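Cell division control protein Cdc48 (Mycobacterium smegmatis, PDB 5E7P) binds ADP at two sites and probably hydrolyses ATP as an AAA-type ATPase of the Cdc48 family. Local coordinates at residues G213-Q224 with R281-L292; G51-A59 with T66-G74. All coordinates share one frame; numbering follows the deposited sequence.

Contact 1: residues G213-Q224 with R281-L292; sequences GRHTVSPQRSEQ and RAVCASRRVVEL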
# COMPACT_ATOMS: atom_id res chain seq x y z
N GLY A 213 6.18 -19.47 -15.02
CA GLY A 213 7.48 -18.88 -14.77
C GLY A 213 8.39 -18.83 -15.98
O GLY A 213 9.61 -18.68 -15.84
N ARG A 214 7.81 -18.94 -17.17
CA ARG A 214 8.58 -18.84 -18.40
C ARG A 214 8.29 -17.51 -19.10
O ARG A 214 7.23 -16.92 -18.92
CB ARG A 214 8.27 -20.03 -19.32
CG ARG A 214 8.67 -21.37 -18.72
CD ARG A 214 7.63 -22.44 -18.99
NE ARG A 214 7.80 -23.09 -20.28
CZ ARG A 214 8.31 -24.31 -20.45
NH1 ARG A 214 8.70 -25.01 -19.39
NH2 ARG A 214 8.43 -24.82 -21.66
N HIS A 215 9.26 -17.03 -19.89
CA HIS A 215 9.15 -15.70 -20.47
C HIS A 215 8.22 -15.63 -21.68
O HIS A 215 8.04 -16.62 -22.40
CB HIS A 215 10.53 -15.14 -20.84
CG HIS A 215 11.20 -15.85 -21.98
ND1 HIS A 215 10.91 -15.57 -23.30
CD2 HIS A 215 12.14 -16.82 -21.99
CE1 HIS A 215 11.65 -16.34 -24.07
NE2 HIS A 215 12.40 -17.11 -23.31
N THR A 216 7.61 -14.47 -21.87
CA THR A 216 6.81 -14.19 -23.06
C THR A 216 7.48 -13.09 -23.86
O THR A 216 8.20 -12.26 -23.31
CB THR A 216 5.38 -13.75 -22.69
OG1 THR A 216 5.43 -12.63 -21.80
CG2 THR A 216 4.63 -14.89 -22.02
N VAL A 217 7.24 -13.09 -25.17
CA VAL A 217 7.81 -12.08 -26.04
C VAL A 217 6.72 -11.26 -26.72
O VAL A 217 5.84 -11.82 -27.37
CB VAL A 217 8.72 -12.70 -27.12
CG1 VAL A 217 9.30 -11.62 -28.01
CG2 VAL A 217 9.83 -13.52 -26.48
N SER A 218 6.78 -9.95 -26.54
CA SER A 218 5.89 -9.05 -27.27
C SER A 218 6.70 -8.30 -28.32
O SER A 218 7.57 -7.50 -27.98
CB SER A 218 5.22 -8.06 -26.31
OG SER A 218 6.19 -7.24 -25.68
N PRO A 219 6.42 -8.58 -29.61
CA PRO A 219 7.16 -7.99 -30.73
C PRO A 219 7.06 -6.46 -30.76
O PRO A 219 6.22 -5.88 -30.08
CB PRO A 219 6.46 -8.58 -31.96
CG PRO A 219 5.82 -9.84 -31.46
CD PRO A 219 5.39 -9.52 -30.06
N GLN A 220 7.93 -5.83 -31.55
CA GLN A 220 7.92 -4.38 -31.70
C GLN A 220 6.57 -3.89 -32.22
O GLN A 220 5.95 -4.54 -33.07
CB GLN A 220 9.02 -3.94 -32.67
CG GLN A 220 10.43 -4.19 -32.17
CD GLN A 220 11.48 -3.83 -33.20
OE1 GLN A 220 11.36 -4.16 -34.38
NE2 GLN A 220 12.52 -3.12 -32.76
N ARG A 221 6.12 -2.76 -31.68
CA ARG A 221 4.89 -2.11 -32.13
C ARG A 221 3.66 -3.00 -32.00
O ARG A 221 2.74 -2.94 -32.82
CB ARG A 221 5.04 -1.61 -33.58
CG ARG A 221 6.20 -0.66 -33.79
CD ARG A 221 7.03 -1.04 -35.02
NE ARG A 221 6.24 -1.05 -36.25
CZ ARG A 221 5.80 -2.16 -36.84
NH1 ARG A 221 6.08 -3.35 -36.32
NH2 ARG A 221 5.08 -2.08 -37.95
N SER A 222 3.64 -3.83 -30.96
CA SER A 222 2.52 -4.73 -30.73
C SER A 222 1.32 -4.02 -30.12
O SER A 222 1.46 -2.94 -29.54
CB SER A 222 2.94 -5.90 -29.85
OG SER A 222 3.96 -6.67 -30.47
N GLU A 223 0.14 -4.63 -30.25
CA GLU A 223 -1.09 -4.07 -29.71
C GLU A 223 -1.03 -3.98 -28.19
O GLU A 223 -0.78 -4.97 -27.50
CB GLU A 223 -2.29 -4.91 -30.14
CG GLU A 223 -2.56 -4.92 -31.64
CD GLU A 223 -1.64 -5.87 -32.41
OE1 GLU A 223 -0.64 -6.35 -31.83
OE2 GLU A 223 -1.92 -6.13 -33.60
N GLN A 224 -1.28 -2.78 -27.66
CA GLN A 224 -1.21 -2.55 -26.23
C GLN A 224 -2.58 -2.18 -25.67
O GLN A 224 -3.30 -1.39 -26.27
CB GLN A 224 -0.20 -1.44 -25.92
CG GLN A 224 0.44 -1.54 -24.55
CD GLN A 224 1.30 -2.78 -24.41
OE1 GLN A 224 1.10 -3.59 -23.51
NE2 GLN A 224 2.28 -2.92 -25.30
N ARG A 281 5.10 -1.48 -19.94
CA ARG A 281 4.64 -2.06 -21.20
C ARG A 281 4.25 -0.96 -22.20
O ARG A 281 4.53 -1.07 -23.40
CB ARG A 281 3.46 -3.01 -20.96
CG ARG A 281 3.77 -4.10 -19.96
CD ARG A 281 2.68 -5.16 -19.92
NE ARG A 281 2.96 -6.17 -18.91
CZ ARG A 281 2.44 -6.17 -17.68
NH1 ARG A 281 1.59 -5.21 -17.32
NH2 ARG A 281 2.76 -7.13 -16.82
N ALA A 282 3.62 0.09 -21.69
CA ALA A 282 3.20 1.21 -22.53
C ALA A 282 4.40 1.97 -23.10
O ALA A 282 4.42 2.32 -24.28
CB ALA A 282 2.30 2.15 -21.75
N VAL A 283 5.39 2.22 -22.25
CA VAL A 283 6.59 2.94 -22.66
C VAL A 283 7.42 2.14 -23.67
O VAL A 283 8.00 2.70 -24.60
CB VAL A 283 7.45 3.34 -21.43
CG1 VAL A 283 8.83 3.81 -21.85
CG2 VAL A 283 6.75 4.41 -20.63
N CYS A 284 7.43 0.82 -23.50
CA CYS A 284 8.22 -0.06 -24.36
C CYS A 284 7.41 -0.60 -25.54
O CYS A 284 7.82 -1.56 -26.17
CB CYS A 284 8.77 -1.24 -23.56
SG CYS A 284 9.84 -0.79 -22.18
N ALA A 285 6.27 0.03 -25.82
CA ALA A 285 5.35 -0.46 -26.85
C ALA A 285 5.98 -0.66 -28.22
O ALA A 285 5.64 -1.61 -28.93
CB ALA A 285 4.15 0.47 -26.95
N SER A 286 6.91 0.22 -28.60
CA SER A 286 7.55 0.13 -29.91
C SER A 286 8.79 -0.76 -29.88
O SER A 286 9.41 -1.00 -30.91
CB SER A 286 7.91 1.52 -30.43
OG SER A 286 8.91 2.12 -29.62
N ARG A 287 9.15 -1.24 -28.69
CA ARG A 287 10.30 -2.12 -28.54
C ARG A 287 9.82 -3.57 -28.48
O ARG A 287 8.64 -3.83 -28.23
CB ARG A 287 11.04 -1.80 -27.24
CG ARG A 287 11.20 -0.33 -26.93
CD ARG A 287 12.28 0.30 -27.77
NE ARG A 287 12.38 1.74 -27.53
CZ ARG A 287 13.24 2.54 -28.15
NH1 ARG A 287 14.07 2.05 -29.05
NH2 ARG A 287 13.26 3.84 -27.87
N ARG A 288 10.74 -4.51 -28.70
CA ARG A 288 10.43 -5.90 -28.42
C ARG A 288 10.75 -6.16 -26.95
O ARG A 288 11.81 -5.79 -26.45
CB ARG A 288 11.18 -6.86 -29.35
CG ARG A 288 12.66 -7.06 -29.05
CD ARG A 288 13.32 -7.95 -30.10
NE ARG A 288 12.75 -9.30 -30.15
CZ ARG A 288 13.24 -10.34 -29.50
NH1 ARG A 288 12.65 -11.53 -29.61
NH2 ARG A 288 14.31 -10.21 -28.72
N VAL A 289 9.80 -6.76 -26.24
CA VAL A 289 9.96 -6.94 -24.81
C VAL A 289 9.97 -8.41 -24.42
O VAL A 289 9.07 -9.17 -24.76
CB VAL A 289 8.85 -6.22 -24.02
CG1 VAL A 289 9.10 -6.35 -22.53
CG2 VAL A 289 8.78 -4.77 -24.43
N VAL A 290 11.02 -8.80 -23.71
CA VAL A 290 11.09 -10.12 -23.11
C VAL A 290 10.67 -9.99 -21.65
O VAL A 290 11.37 -9.38 -20.85
CB VAL A 290 12.50 -10.71 -23.20
CG1 VAL A 290 12.55 -12.08 -22.53
CG2 VAL A 290 12.95 -10.79 -24.65
N GLU A 291 9.51 -10.55 -21.32
CA GLU A 291 8.92 -10.34 -20.00
C GLU A 291 8.86 -11.61 -19.15
O GLU A 291 8.40 -12.66 -19.60
CB GLU A 291 7.53 -9.73 -20.12
CG GLU A 291 6.86 -9.43 -18.79
CD GLU A 291 5.55 -8.69 -18.95
OE1 GLU A 291 4.79 -8.60 -17.96
OE2 GLU A 291 5.27 -8.20 -20.07
N LEU A 292 9.34 -11.49 -17.92
CA LEU A 292 9.18 -12.54 -16.91
C LEU A 292 8.25 -12.04 -15.83
O LEU A 292 8.30 -10.87 -15.44
CB LEU A 292 10.53 -12.90 -16.28
CG LEU A 292 11.47 -13.85 -17.02
CD1 LEU A 292 12.75 -14.04 -16.22
CD2 LEU A 292 10.79 -15.19 -17.26
O HOH W 1 6.25 -4.37 -27.26
O HOH W 2 13.08 -3.09 -30.13
O HOH W 3 5.34 -3.52 -24.26

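Contact 2: residues G51-A59 with T66-G74; sequences GIREWDAVA and TAAVAGVAG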
# COMPACT_ATOMS: atom_id res chain seq x y z
N GLY A 51 -9.78 -2.72 18.49
CA GLY A 51 -8.63 -1.88 18.22
C GLY A 51 -8.28 -1.81 16.75
O GLY A 51 -7.12 -1.61 16.38
N ILE A 52 -9.29 -1.96 15.89
CA ILE A 52 -9.08 -1.93 14.45
C ILE A 52 -9.97 -0.90 13.77
O ILE A 52 -10.94 -0.42 14.36
CB ILE A 52 -9.37 -3.30 13.82
CG1 ILE A 52 -10.81 -3.70 14.09
CG2 ILE A 52 -8.39 -4.34 14.35
CD1 ILE A 52 -11.17 -5.06 13.53
N ARG A 53 -9.64 -0.57 12.53
CA ARG A 53 -10.48 0.31 11.72
C ARG A 53 -11.26 -0.53 10.72
O ARG A 53 -11.08 -1.75 10.66
CB ARG A 53 -9.62 1.32 10.96
CG ARG A 53 -8.80 2.25 11.83
CD ARG A 53 -7.94 3.15 10.97
NE ARG A 53 -7.03 2.38 10.12
CZ ARG A 53 -6.43 2.86 9.04
NH1 ARG A 53 -6.63 4.11 8.65
NH2 ARG A 53 -5.62 2.07 8.33
N GLU A 54 -12.11 0.12 9.94
CA GLU A 54 -12.78 -0.55 8.84
C GLU A 54 -11.73 -1.02 7.83
O GLU A 54 -10.66 -0.41 7.73
CB GLU A 54 -13.78 0.40 8.18
CG GLU A 54 -14.70 -0.27 7.17
CD GLU A 54 -15.54 0.73 6.39
OE1 GLU A 54 -15.29 1.95 6.53
OE2 GLU A 54 -16.44 0.30 5.65
N TRP A 55 -12.04 -2.09 7.11
CA TRP A 55 -11.16 -2.70 6.09
C TRP A 55 -10.00 -3.52 6.65
O TRP A 55 -9.29 -4.19 5.89
CB TRP A 55 -10.65 -1.68 5.06
CG TRP A 55 -11.73 -0.93 4.34
CD1 TRP A 55 -11.89 0.42 4.28
CD2 TRP A 55 -12.79 -1.50 3.56
NE1 TRP A 55 -12.98 0.73 3.52
CE2 TRP A 55 -13.56 -0.42 3.06
CE3 TRP A 55 -13.18 -2.80 3.24
CZ2 TRP A 55 -14.68 -0.61 2.26
CZ3 TRP A 55 -14.29 -2.99 2.44
CH2 TRP A 55 -15.03 -1.90 1.96
N ASP A 56 -9.78 -3.49 7.96
CA ASP A 56 -8.81 -4.40 8.56
C ASP A 56 -9.40 -5.81 8.59
O ASP A 56 -10.61 -5.98 8.70
CB ASP A 56 -8.41 -3.94 9.96
CG ASP A 56 -7.46 -2.76 9.94
OD1 ASP A 56 -6.86 -2.50 8.87
OD2 ASP A 56 -7.31 -2.09 10.99
N ALA A 57 -8.54 -6.81 8.47
CA ALA A 57 -8.99 -8.20 8.48
C ALA A 57 -9.21 -8.68 9.91
O ALA A 57 -8.52 -8.25 10.83
CB ALA A 57 -8.01 -9.10 7.77
N VAL A 58 -10.18 -9.58 10.07
CA VAL A 58 -10.41 -10.21 11.36
C VAL A 58 -10.36 -11.73 11.23
O VAL A 58 -10.67 -12.29 10.19
CB VAL A 58 -11.78 -9.83 11.97
CG1 VAL A 58 -11.73 -8.44 12.57
CG2 VAL A 58 -12.89 -9.94 10.92
N ALA A 59 -9.94 -12.38 12.31
CA ALA A 59 -10.01 -13.83 12.38
C ALA A 59 -11.40 -14.22 12.85
O ALA A 59 -11.92 -13.65 13.81
CB ALA A 59 -8.95 -14.36 13.34
N THR A 66 -11.05 -19.05 10.05
CA THR A 66 -10.93 -18.38 8.76
C THR A 66 -10.65 -16.90 8.97
O THR A 66 -10.42 -16.46 10.09
CB THR A 66 -12.21 -18.56 7.90
OG1 THR A 66 -11.95 -18.14 6.56
CG2 THR A 66 -13.36 -17.74 8.47
N ALA A 67 -10.67 -16.13 7.88
CA ALA A 67 -10.46 -14.69 7.98
C ALA A 67 -11.30 -13.93 6.96
O ALA A 67 -11.57 -14.43 5.86
CB ALA A 67 -8.99 -14.35 7.83
N ALA A 68 -11.71 -12.72 7.32
CA ALA A 68 -12.48 -11.88 6.42
C ALA A 68 -12.14 -10.41 6.66
O ALA A 68 -11.49 -10.07 7.65
CB ALA A 68 -13.97 -12.13 6.60
N VAL A 69 -12.58 -9.56 5.74
CA VAL A 69 -12.35 -8.12 5.86
C VAL A 69 -13.48 -7.47 6.64
O VAL A 69 -14.66 -7.66 6.34
CB VAL A 69 -12.25 -7.46 4.46
CG1 VAL A 69 -12.11 -5.94 4.59
CG2 VAL A 69 -11.08 -8.05 3.69
N ALA A 70 -13.13 -6.69 7.66
CA ALA A 70 -14.13 -6.03 8.48
C ALA A 70 -14.75 -4.84 7.76
O ALA A 70 -14.07 -3.85 7.48
CB ALA A 70 -13.54 -5.59 9.82
N GLY A 71 -16.04 -4.94 7.47
CA GLY A 71 -16.79 -3.83 6.92
C GLY A 71 -17.79 -3.35 7.95
O GLY A 71 -18.31 -4.14 8.73
N VAL A 72 -18.05 -2.04 7.96
CA VAL A 72 -18.97 -1.47 8.94
C VAL A 72 -20.41 -1.90 8.66
O VAL A 72 -20.90 -1.78 7.54
CB VAL A 72 -18.87 0.07 8.98
CG1 VAL A 72 -19.94 0.64 9.90
CG2 VAL A 72 -17.49 0.49 9.44
N ALA A 73 -21.08 -2.41 9.69
CA ALA A 73 -22.46 -2.85 9.57
C ALA A 73 -23.40 -1.66 9.42
O ALA A 73 -23.16 -0.60 10.00
CB ALA A 73 -22.86 -3.69 10.77
N GLY A 74 -24.45 -1.84 8.64
CA GLY A 74 -25.45 -0.81 8.46
C GLY A 74 -26.30 -0.65 9.71
O GLY A 74 -26.13 -1.39 10.68

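Contact 1: residues G213-Q224 with R281-L292
T216 and S218 pair with E291 and V289 as antiparallel hydrogen-bonded pairs, adding the short strand 216-218 to the margin of an AAA nucleotide-binding sheet. T216 N reaches E291 O at 3.0 Å, and E291 N returns to T216 O; S218 and V289 repeat the exchange, with V217 and V290 as the non-hydrogen-bonded pair between them. The side chains of T216, S218, V289 and E291 share one face, where S218 OG lies 3.3 Å from V289 CB.

E291 runs from CB, 4.0 Å from T216 OG1, to its carboxylate. With CG anti to the backbone N (chi1 -178°) and the chain extended beyond it, the carboxylate reaches R281: NH2 binds OE1 at 2.8 Å on the syn side and NE joins at 3.2 Å, while OE2 receives a weak bond from NE. This salt bridge ties strand 289-293 to the end of helix 276-283, within segment 281-292; the R281 side chain lies about 5 Å from bound ADP.

Past strand 216-218, Q220 NE2 and R288 N both donate to one water, at 2.7 Å from NE2. Q224 OE1 rests 3.5 Å from R281 CB.

Strand 216-218 is outermost in its sheet; strand 289-293 lies next to it and pairs on its other side with strand 321-326. Helix 302-319 packs against V290 and L292, and R287 reaches D250 beyond helix 237-249.

Contact 2: residues G51-A59 with T66-G74
W55 and A70 begin the pairing of a beta hairpin in the N-terminal domain of the Cdc48 family, a domain of the double-psi beta-barrel clan; strands 57-61 and 65-72 are its arms.

Backbone bonds set the register. V58 and A68 form the hydrogen-bonded pair, with V58 N at 2.8 Å from A68 O and A68 N donating back to V58 O. A57 with V69 and A59 with A67 are the non-hydrogen-bonded pairs on either side. Ahead of strand 57-61 the pairing continues into the type II turn R53-D56: A70 N donates to D56 O, and W55 N to A70 O at 2.7 Å. Alpha hydrogens add weaker contacts, among them A57 CA to A68 O.

Apolar contacts flank this backbone. A70 CB faces V58 CG1 and I52 CD1, both at 4.4 Å, on the side where L47 of helix 44-50 and L42 of strand 39-42 also pack. V69 CG1, anti to its own backbone N (chi1 176°), comes in at the edge of the indole of W55 and meets CE3 at 3.6 Å. E54 extends across V72 at about a right angle, its CD 3.6 Å from V72 CG2.

Polar groups fix the turn and its surroundings. R467 and R471 bind the carbonyls of W55 and E54, so two arginines distant in sequence hold the turn. Within the segment, R53 N donates to D56 OD2 at 3.2 Å, from above the carboxylate plane. Over one face of the W55 indole sits E54 OE2, 3.8 Å above the plane and displaced toward the rim.

Contact 2 closes before contact 1 opens along the chain, and the two lie on opposite sides of its centre, with their own centres 40 Å apart and nearest atoms about 25 Å apart. They share no sheet: the hairpin of 51-59 and 66-74 belongs to the six-stranded sheet of the N-terminal domain, whereas 213-224 and 281-292 form the margin of the first AAA sheet. The R281 side chain is about 5 Å from one bound ADP, while the D56 side chain is about 10 Å from the other, so the turn of contact 2 lies in the neighbourhood of the second site without touching its nucleotide.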